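Local atomic coordinates of phosphoinositol-specific phospholipase C (Pseudomonas sp., PDB entry 5FYP), a protein that probably cleaves the phosphodiester bond of phosphoinositides, releasing a phosphorylated inositol from the lipid, with the help of a bound calcium ion. Residues G19-K31 with S39-F51. Numbering follows the deposited sequence.
With CA (calcium ion), chain I.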
loop_
_atom_site.group_PDB
_atom_site.type_symbol
_atom_site.label_atom_id
_atom_site.label_comp_id
_atom_site.label_asym_id
_atom_site.label_seq_id
_atom_site.Cartn_x
_atom_site.Cartn_y
_atom_site.Cartn_z
ATOM N N GLY A 19 14.060 5.385 1.508
ATOM C CA GLY A 19 14.667 6.643 1.049
ATOM C C GLY A 19 14.206 7.120 -0.296
ATOM O O GLY A 19 14.819 8.064 -0.833
ATOM N N ILE A 20 13.146 6.519 -0.839
ATOM C CA ILE A 20 12.637 6.858 -2.162
ATOM C C ILE A 20 11.263 7.536 -2.030
ATOM O O ILE A 20 10.374 7.046 -1.324
ATOM C CB ILE A 20 12.539 5.604 -3.047
ATOM C CG1 ILE A 20 13.903 4.930 -3.207
ATOM C CG2 ILE A 20 11.934 5.953 -4.390
ATOM C CD1 ILE A 20 13.865 3.609 -3.918
ATOM N N ALA A 21 11.121 8.655 -2.727
ATOM C CA ALA A 21 9.859 9.382 -2.864
ATOM C C ALA A 21 9.195 8.998 -4.186
ATOM O O ALA A 21 9.856 8.897 -5.234
ATOM C CB ALA A 21 10.090 10.870 -2.834
ATOM N N GLN A 22 7.881 8.874 -4.138
ATOM C CA GLN A 22 7.078 8.494 -5.284
ATOM C C GLN A 22 5.830 9.333 -5.398
ATOM O O GLN A 22 5.157 9.640 -4.392
ATOM C CB GLN A 22 6.602 7.040 -5.170
ATOM C CG GLN A 22 7.680 6.016 -4.965
ATOM C CD GLN A 22 7.116 4.613 -5.078
ATOM O OE1 GLN A 22 6.321 4.302 -5.995
ATOM N NE2 GLN A 22 7.532 3.745 -4.185
ATOM N N VAL A 23 5.417 9.558 -6.628
ATOM C CA VAL A 23 4.028 9.899 -6.955
ATOM C C VAL A 23 3.233 8.592 -6.941
ATOM O O VAL A 23 3.610 7.617 -7.601
ATOM C CB VAL A 23 3.943 10.530 -8.352
ATOM C CG1 VAL A 23 2.514 10.844 -8.737
ATOM C CG2 VAL A 23 4.801 11.798 -8.415
ATOM N N ALA A 24 2.143 8.598 -6.189
ATOM C CA ALA A 24 1.206 7.482 -6.110
ATOM C C ALA A 24 -0.120 7.940 -6.679
ATOM O O ALA A 24 -0.440 9.129 -6.717
ATOM C CB ALA A 24 1.043 7.037 -4.667
ATOM N N CYS A 25 -0.946 6.982 -7.102
ATOM C CA CYS A 25 -2.293 7.340 -7.489
ATOM C C CYS A 25 -3.173 7.518 -6.256
ATOM O O CYS A 25 -2.830 7.084 -5.198
ATOM C CB CYS A 25 -2.905 6.293 -8.419
ATOM S SG CYS A 25 -3.755 4.959 -7.589
ATOM N N HIS A 26 -4.330 8.133 -6.447
ATOM C CA HIS A 26 -5.385 8.140 -5.461
ATOM C C HIS A 26 -6.637 7.550 -6.128
ATOM O O HIS A 26 -7.174 8.143 -7.071
ATOM C CB HIS A 26 -5.645 9.542 -4.929
ATOM C CG HIS A 26 -6.568 9.584 -3.747
ATOM N ND1 HIS A 26 -6.758 10.738 -3.042
ATOM C CD2 HIS A 26 -7.327 8.643 -3.134
ATOM C CE1 HIS A 26 -7.620 10.513 -2.063
ATOM N NE2 HIS A 26 -7.985 9.258 -2.103
ATOM N N ASN A 27 -7.058 6.367 -5.694
ATOM C CA ASN A 27 -8.273 5.744 -6.216
ATOM C C ASN A 27 -8.231 5.515 -7.724
ATOM O O ASN A 27 -9.261 5.612 -8.418
ATOM C CB ASN A 27 -9.522 6.500 -5.833
ATOM C CG ASN A 27 -9.861 6.380 -4.360
ATOM O OD1 ASN A 27 -9.207 5.685 -3.585
ATOM N ND2 ASN A 27 -10.813 7.126 -3.973
ATOM N N CYS A 28 -7.068 5.123 -8.255
ATOM C CA CYS A 28 -6.936 4.983 -9.709
ATOM C C CYS A 28 -7.622 3.809 -10.363
ATOM O O CYS A 28 -7.543 3.661 -11.578
ATOM C CB CYS A 28 -5.492 5.019 -10.156
ATOM S SG CYS A 28 -4.425 3.814 -9.375
ATOM N N TYR A 29 -8.295 2.994 -9.561
ATOM C CA TYR A 29 -9.240 2.005 -10.081
ATOM C C TYR A 29 -10.524 2.625 -10.640
ATOM O O TYR A 29 -11.292 1.952 -11.334
ATOM C CB TYR A 29 -9.605 1.011 -8.947
ATOM C CG TYR A 29 -10.451 1.632 -7.875
ATOM C CD1 TYR A 29 -11.828 1.730 -8.036
ATOM C CD2 TYR A 29 -9.896 2.234 -6.758
ATOM C CE1 TYR A 29 -12.602 2.399 -7.104
ATOM C CE2 TYR A 29 -10.667 2.902 -5.838
ATOM C CZ TYR A 29 -12.033 2.990 -6.033
ATOM O OH TYR A 29 -12.827 3.701 -5.157
ATOM N N GLU A 30 -10.801 3.871 -10.318
ATOM C CA GLU A 30 -11.992 4.530 -10.831
ATOM C C GLU A 30 -11.805 4.910 -12.296
ATOM O O GLU A 30 -10.758 5.417 -12.715
ATOM C CB GLU A 30 -12.373 5.763 -10.023
ATOM C CG GLU A 30 -12.714 5.486 -8.583
ATOM C CD GLU A 30 -13.282 6.698 -7.884
ATOM O OE1 GLU A 30 -14.314 7.199 -8.378
ATOM O OE2 GLU A 30 -12.715 7.141 -6.877
ATOM N N LYS A 31 -12.864 4.659 -13.072
ATOM C CA LYS A 31 -12.833 4.904 -14.509
ATOM C C LYS A 31 -12.455 6.334 -14.846
ATOM O O LYS A 31 -11.848 6.615 -15.877
ATOM C CB LYS A 31 -14.202 4.528 -15.138
ATOM C CG LYS A 31 -14.511 3.040 -15.111
ATOM C CD LYS A 31 -15.911 2.759 -15.643
ATOM C CE LYS A 31 -16.312 1.322 -15.443
ATOM N NZ LYS A 31 -17.616 1.058 -16.081
ATOM N N SER A 39 -3.026 0.526 -17.183
ATOM C CA SER A 39 -2.394 1.706 -17.776
ATOM C C SER A 39 -1.758 2.619 -16.734
ATOM O O SER A 39 -0.862 3.389 -17.083
ATOM C CB SER A 39 -3.382 2.511 -18.616
ATOM O OG SER A 39 -4.332 3.192 -17.835
ATOM N N VAL A 40 -2.209 2.561 -15.477
ATOM C CA VAL A 40 -1.650 3.396 -14.417
ATOM C C VAL A 40 -0.135 3.122 -14.307
ATOM O O VAL A 40 0.664 4.039 -14.019
ATOM C CB VAL A 40 -2.377 3.156 -13.092
ATOM C CG1 VAL A 40 -1.713 3.951 -11.997
ATOM C CG2 VAL A 40 -3.826 3.526 -13.229
ATOM N N LEU A 41 0.268 1.868 -14.538
ATOM C CA LEU A 41 1.664 1.449 -14.466
ATOM C C LEU A 41 2.518 2.012 -15.620
ATOM O O LEU A 41 3.745 1.882 -15.607
ATOM C CB LEU A 41 1.748 -0.056 -14.373
ATOM C CG LEU A 41 1.232 -0.585 -13.029
ATOM C CD1 LEU A 41 0.770 -2.009 -13.110
ATOM C CD2 LEU A 41 2.306 -0.448 -11.931
ATOM N N ASP A 42 1.908 2.695 -16.587
ATOM C CA ASP A 42 2.723 3.484 -17.534
ATOM C C ASP A 42 3.316 4.733 -16.890
ATOM O O ASP A 42 4.242 5.326 -17.446
ATOM C CB ASP A 42 1.865 3.927 -18.720
ATOM C CG ASP A 42 1.330 2.780 -19.539
ATOM O OD1 ASP A 42 1.814 1.645 -19.427
ATOM O OD2 ASP A 42 0.491 3.045 -20.394
ATOM N N SER A 43 2.785 5.119 -15.721
ATOM C CA SER A 43 3.132 6.403 -15.086
ATOM C C SER A 43 3.722 6.318 -13.696
ATOM O O SER A 43 4.503 7.177 -13.326
ATOM C CB SER A 43 1.929 7.334 -15.019
ATOM O OG SER A 43 1.390 7.581 -16.292
ATOM N N VAL A 44 3.261 5.364 -12.888
ATOM C CA VAL A 44 3.639 5.258 -11.470
ATOM C C VAL A 44 3.813 3.786 -11.095
ATOM O O VAL A 44 3.447 2.885 -11.859
ATOM C CB VAL A 44 2.639 5.949 -10.518
ATOM C CG1 VAL A 44 2.579 7.462 -10.777
ATOM C CG2 VAL A 44 1.250 5.341 -10.600
ATOM N N ARG A 45 4.310 3.543 -9.877
ATOM C CA ARG A 45 4.520 2.219 -9.312
ATOM C C ARG A 45 3.751 1.999 -8.013
ATOM O O ARG A 45 3.937 0.976 -7.380
ATOM C CB ARG A 45 6.008 1.889 -9.134
ATOM C CG ARG A 45 6.772 1.812 -10.440
ATOM C CD ARG A 45 6.659 0.466 -11.108
ATOM N NE ARG A 45 7.226 0.486 -12.482
ATOM C CZ ARG A 45 6.559 0.901 -13.549
ATOM N NH1 ARG A 45 5.311 1.328 -13.462
ATOM N NH2 ARG A 45 7.135 0.884 -14.738
ATOM N N THR A 46 2.866 2.927 -7.665
ATOM C CA THR A 46 2.034 2.802 -6.448
ATOM C C THR A 46 0.610 3.084 -6.831
ATOM O O THR A 46 0.289 4.188 -7.307
ATOM C CB THR A 46 2.561 3.710 -5.334
ATOM O OG1 THR A 46 3.891 3.299 -4.983
ATOM C CG2 THR A 46 1.698 3.586 -4.078
ATOM N N LEU A 47 -0.249 2.087 -6.597
ATOM C CA LEU A 47 -1.663 2.069 -7.037
ATOM C C LEU A 47 -2.567 1.868 -5.852
ATOM O O LEU A 47 -2.103 1.737 -4.720
ATOM C CB LEU A 47 -1.895 0.924 -8.066
ATOM C CG LEU A 47 -1.338 1.134 -9.495
ATOM C CD1 LEU A 47 0.111 1.425 -9.704
ATOM C CD2 LEU A 47 -1.788 -0.032 -10.335
ATOM N N GLU A 48 -3.881 1.904 -6.074
ATOM C CA GLU A 48 -4.859 1.837 -4.976
ATOM C C GLU A 48 -6.116 1.132 -5.457
ATOM O O GLU A 48 -6.586 1.383 -6.561
ATOM C CB GLU A 48 -5.213 3.228 -4.452
ATOM C CG GLU A 48 -6.190 3.230 -3.285
ATOM C CD GLU A 48 -6.340 4.574 -2.607
ATOM O OE1 GLU A 48 -5.928 5.590 -3.193
ATOM O OE2 GLU A 48 -6.900 4.598 -1.473
ATOM N N LEU A 49 -6.668 0.303 -4.575
ATOM C CA LEU A 49 -7.931 -0.386 -4.762
ATOM C C LEU A 49 -8.778 -0.207 -3.522
ATOM O O LEU A 49 -8.327 -0.541 -2.430
ATOM C CB LEU A 49 -7.709 -1.891 -5.021
ATOM C CG LEU A 49 -7.042 -2.215 -6.340
ATOM C CD1 LEU A 49 -6.410 -3.583 -6.347
ATOM C CD2 LEU A 49 -8.034 -2.058 -7.493
ATOM N N ASP A 50 -10.036 0.239 -3.689
ATOM C CA ASP A 50 -11.006 0.250 -2.594
ATOM C C ASP A 50 -11.829 -1.024 -2.688
ATOM O O ASP A 50 -12.408 -1.305 -3.757
ATOM C CB ASP A 50 -11.959 1.447 -2.706
ATOM C CG ASP A 50 -11.300 2.793 -2.436
ATOM O OD1 ASP A 50 -10.154 2.838 -1.993
ATOM O OD2 ASP A 50 -11.977 3.821 -2.692
ATOM N N PHE A 51 -11.909 -1.787 -1.586
ATOM C CA PHE A 51 -12.554 -3.095 -1.695
ATOM C C PHE A 51 -13.597 -3.318 -0.622
ATOM O O PHE A 51 -13.434 -2.967 0.552
ATOM C CB PHE A 51 -11.516 -4.226 -1.788
ATOM C CG PHE A 51 -10.767 -4.535 -0.514
ATOM C CD1 PHE A 51 -9.661 -3.798 -0.088
ATOM C CD2 PHE A 51 -11.121 -5.646 0.244
ATOM C CE1 PHE A 51 -8.959 -4.143 1.053
ATOM C CE2 PHE A 51 -10.408 -6.007 1.368
ATOM C CZ PHE A 51 -9.338 -5.257 1.780
HETATM CA CA CA I . -9.271 4.870 -1.318
HETATM O O HOH W 1 6.293 1.171 -5.091
HETATM O O HOH W 2 5.339 5.582 -8.255
HETATM O O HOH W 3 -1.570 4.831 -3.892
HETATM O O HOH W 4 -8.897 7.071 -0.428
HETATM O O HOH W 5 -11.449 5.872 -0.991
#
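Tyr29 and Asp50 cross nearly at right angles, and the phenol OH gives a short hydrogen bond to Asp50 OD2 (2.6 Å) from above the carboxylate plane. A calcium-bound water also donates to OD2, while the other oxygen, OD1, binds the calcium ion at 2.3 Å. A phenylalanine in place of Tyr29 would probably leave OD2 without its protein donor here and the metal-binding carboxylate freer to turn. Glu48, extended with CG anti to the backbone N (chi1 -178°), carries its carboxylate to the metal, where OE2 binds calcium, while OE1 accepts a hydrogen bond from Asn27 N (2.9 Å), met from above the carboxylate plane, and forms a salt bridge with Arg260. Asn27 and Asp119, with two waters, complete the site. The Cys25–Cys28 disulfide links the end of strand 20-25 to the turn Asn27 to Glu30, and Cys28 SG packs 3.8 Å from Val40 CG1, sulfur against a branched apolar chain. Farther along, Thr46 OG1 donates to Gln22 OE1 (2.8 Å) from above the amide plane, while its methyl CG2 rests on Ala24 CB, small enough to admit it. Strands 20-25 and 46-51 run parallel at 22°, joined by the backbone hydrogen bond from Cys25 N to Thr46 O, as neighbours in the TIM-barrel-like fold; strand 279-282 flanks the first, strand 114-120 the second, and helix 94-107 packs on Leu49.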